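Local coordinates for protein molybdopterin adenylyltransferase (Pyrococcus furiosus, PDB 4LHB) that catalyses the adenylylation of molybdopterin with ATP, giving adenylyl-molybdopterin and diphosphate during molybdenum-cofactor biosynthesis, at residues F31-T37 against G63-K69. Residues are numbered along the deposited sequence; the frame is centred on the assembly and turned at random.
Sequences FKFGVIT and GEHVYYK
F33 lays its phenyl ring across the neighbouring parallel strand, against the backbone from G63 to H65. Its CB sits at the edge of the F31 ring, and a chi1 of 79° places CG between the backbone N and carbonyl carbon, swinging the ring toward that strand. Beyond CG, CD2 lies 3.5 Å from E64 O. CE2 is 3.4 Å from H65 N, while CE1 approaches H65 ND1 at 4.1 Å. CZ at the tip meets H65 CB at 3.7 Å. H65 CA makes a CH-pi contact over the ring face. A flat apolar ring suits this place, packing between the sheet and L59 of helix 51-60. G63, lacking a side chain, lets its CA rest 3.8 Å from the centroid of the F31 ring. K32 and E64, flexible charged chains suited to solvent, run alongside each other, K32 NZ 4.4 Å from E64 OE1, too far for a salt bridge. F33 O takes a nearly straight bond from V66 N (2.7 Å). V66 is an extra residue: F33 pairs with H65 but V35 with Y68, a beta bulge. Helix 75-87 covers I36 and Y67; helix 51-60, over F33 and V35, links the strands in a beta-alpha-beta crossover of a three-layer alpha/beta fold.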
loop_
_atom_site.group_PDB
_atom_site.type_symbol
_atom_site.label_atom_id
_atom_site.label_comp_id
_atom_site.label_asym_id
_atom_site.label_seq_id
_atom_site.Cartn_x
_atom_site.Cartn_y
_atom_site.Cartn_z
ATOM N N PHE C 31 -4.315 29.415 -16.246
ATOM C CA PHE C 31 -3.407 28.801 -15.254
ATOM C C PHE C 31 -1.920 29.088 -15.493
ATOM O O PHE C 31 -1.486 29.522 -16.573
ATOM C CB PHE C 31 -3.596 27.286 -15.276
ATOM C CG PHE C 31 -3.260 26.687 -16.589
ATOM C CD1 PHE C 31 -1.975 26.219 -16.846
ATOM C CD2 PHE C 31 -4.194 26.632 -17.573
ATOM C CE1 PHE C 31 -1.646 25.666 -18.078
ATOM C CE2 PHE C 31 -3.870 26.092 -18.819
ATOM C CZ PHE C 31 -2.592 25.605 -19.081
ATOM N N LYS C 32 -1.136 28.778 -14.480
ATOM C CA LYS C 32 0.306 28.834 -14.614
ATOM C C LYS C 32 0.845 27.414 -14.774
ATOM O O LYS C 32 0.282 26.472 -14.227
ATOM C CB LYS C 32 0.898 29.560 -13.421
ATOM C CG LYS C 32 0.667 31.054 -13.482
ATOM C CD LYS C 32 0.388 31.642 -12.118
ATOM C CE LYS C 32 0.533 33.171 -12.139
ATOM N NZ LYS C 32 0.707 33.784 -10.785
ATOM N N PHE C 33 1.904 27.247 -15.562
ATOM C CA PHE C 33 2.548 25.940 -15.676
ATOM C C PHE C 33 4.077 25.867 -15.693
ATOM O O PHE C 33 4.781 26.839 -16.026
ATOM C CB PHE C 33 2.014 25.190 -16.865
ATOM C CG PHE C 33 2.583 25.624 -18.149
ATOM C CD1 PHE C 33 3.566 24.868 -18.780
ATOM C CD2 PHE C 33 2.124 26.779 -18.769
ATOM C CE1 PHE C 33 4.082 25.252 -20.014
ATOM C CE2 PHE C 33 2.643 27.173 -19.999
ATOM C CZ PHE C 33 3.621 26.405 -20.628
ATOM N N GLY C 34 4.553 24.679 -15.296
ATOM C CA GLY C 34 5.965 24.342 -15.248
ATOM C C GLY C 34 6.221 23.121 -16.097
ATOM O O GLY C 34 5.324 22.314 -16.340
ATOM N N VAL C 35 7.453 23.001 -16.565
ATOM C CA VAL C 35 7.877 21.853 -17.344
ATOM C C VAL C 35 9.198 21.362 -16.751
ATOM O O VAL C 35 10.101 22.173 -16.384
ATOM C CB VAL C 35 8.083 22.282 -18.790
ATOM C CG1 VAL C 35 8.440 21.128 -19.694
ATOM C CG2 VAL C 35 6.833 22.960 -19.291
ATOM N N ILE C 36 9.317 20.040 -16.622
ATOM C CA ILE C 36 10.559 19.416 -16.137
ATOM C C ILE C 36 10.918 18.272 -17.074
ATOM O O ILE C 36 10.156 17.326 -17.231
ATOM C CB ILE C 36 10.403 18.914 -14.701
ATOM C CG1 ILE C 36 10.095 20.089 -13.763
ATOM C CG2 ILE C 36 11.669 18.202 -14.264
ATOM C CD1 ILE C 36 9.420 19.759 -12.414
ATOM N N THR C 37 12.056 18.346 -17.739
ATOM C CA THR C 37 12.442 17.196 -18.555
ATOM C C THR C 37 13.457 16.410 -17.716
ATOM O O THR C 37 14.371 16.987 -17.155
ATOM C CB THR C 37 12.955 17.591 -19.978
ATOM O OG1 THR C 37 14.363 17.743 -19.965
ATOM C CG2 THR C 37 12.363 18.871 -20.436
ATOM N N GLY C 63 -1.764 28.553 -21.086
ATOM C CA GLY C 63 -1.437 29.108 -19.742
ATOM C C GLY C 63 -0.114 29.845 -19.718
ATOM O O GLY C 63 0.592 29.813 -20.666
ATOM N N GLU C 64 0.227 30.488 -18.619
ATOM C CA GLU C 64 1.430 31.279 -18.507
ATOM C C GLU C 64 2.604 30.350 -18.058
ATOM O O GLU C 64 2.552 29.711 -16.999
ATOM C CB GLU C 64 1.156 32.405 -17.485
ATOM C CG GLU C 64 2.402 33.160 -16.964
ATOM C CD GLU C 64 2.125 34.140 -15.790
ATOM O OE1 GLU C 64 1.018 34.115 -15.170
ATOM O OE2 GLU C 64 3.036 34.950 -15.470
ATOM N N HIS C 65 3.651 30.256 -18.857
ATOM C CA HIS C 65 4.824 29.417 -18.532
ATOM C C HIS C 65 5.585 30.044 -17.447
ATOM O O HIS C 65 6.039 31.139 -17.640
ATOM C CB HIS C 65 5.710 29.344 -19.753
ATOM C CG HIS C 65 7.021 28.627 -19.543
ATOM N ND1 HIS C 65 7.156 27.555 -18.717
ATOM C CD2 HIS C 65 8.260 28.823 -20.133
ATOM C CE1 HIS C 65 8.416 27.112 -18.782
ATOM N NE2 HIS C 65 9.085 27.886 -19.646
ATOM N N VAL C 66 5.743 29.394 -16.292
ATOM C CA VAL C 66 6.483 30.015 -15.171
ATOM C C VAL C 66 7.770 29.303 -14.732
ATOM O O VAL C 66 8.444 29.771 -13.828
ATOM C CB VAL C 66 5.579 30.178 -13.927
ATOM C CG1 VAL C 66 4.387 31.049 -14.271
ATOM C CG2 VAL C 66 5.129 28.815 -13.377
ATOM N N TYR C 67 8.120 28.180 -15.346
ATOM C CA TYR C 67 9.251 27.360 -14.859
ATOM C C TYR C 67 9.651 26.302 -15.841
ATOM O O TYR C 67 8.805 25.606 -16.373
ATOM C CB TYR C 67 8.883 26.657 -13.552
ATOM C CG TYR C 67 10.024 25.934 -12.877
ATOM C CD1 TYR C 67 10.727 26.539 -11.859
ATOM C CD2 TYR C 67 10.406 24.628 -13.254
ATOM C CE1 TYR C 67 11.772 25.885 -11.225
ATOM C CE2 TYR C 67 11.451 23.987 -12.642
ATOM C CZ TYR C 67 12.129 24.622 -11.615
ATOM O OH TYR C 67 13.168 23.996 -10.930
ATOM N N TYR C 68 10.956 26.167 -16.031
ATOM C CA TYR C 68 11.566 25.086 -16.834
ATOM C C TYR C 68 12.947 24.650 -16.248
ATOM O O TYR C 68 13.709 25.489 -15.751
ATOM C CB TYR C 68 11.703 25.520 -18.268
ATOM C CG TYR C 68 12.498 24.604 -19.128
ATOM C CD1 TYR C 68 12.114 23.308 -19.333
ATOM C CD2 TYR C 68 13.636 25.063 -19.783
ATOM C CE1 TYR C 68 12.843 22.462 -20.157
ATOM C CE2 TYR C 68 14.387 24.233 -20.594
ATOM C CZ TYR C 68 13.993 22.933 -20.780
ATOM O OH TYR C 68 14.731 22.143 -21.623
ATOM N N LYS C 69 13.223 23.336 -16.260
ATOM C CA LYS C 69 14.495 22.808 -15.795
ATOM C C LYS C 69 14.735 21.420 -16.331
ATOM O O LYS C 69 13.770 20.653 -16.504
ATOM C CB LYS C 69 14.558 22.789 -14.290
ATOM C CG LYS C 69 15.932 22.397 -13.769
ATOM C CD LYS C 69 16.311 23.141 -12.494
ATOM C CE LYS C 69 17.304 22.403 -11.572
ATOM N NZ LYS C 69 17.080 22.853 -10.154
#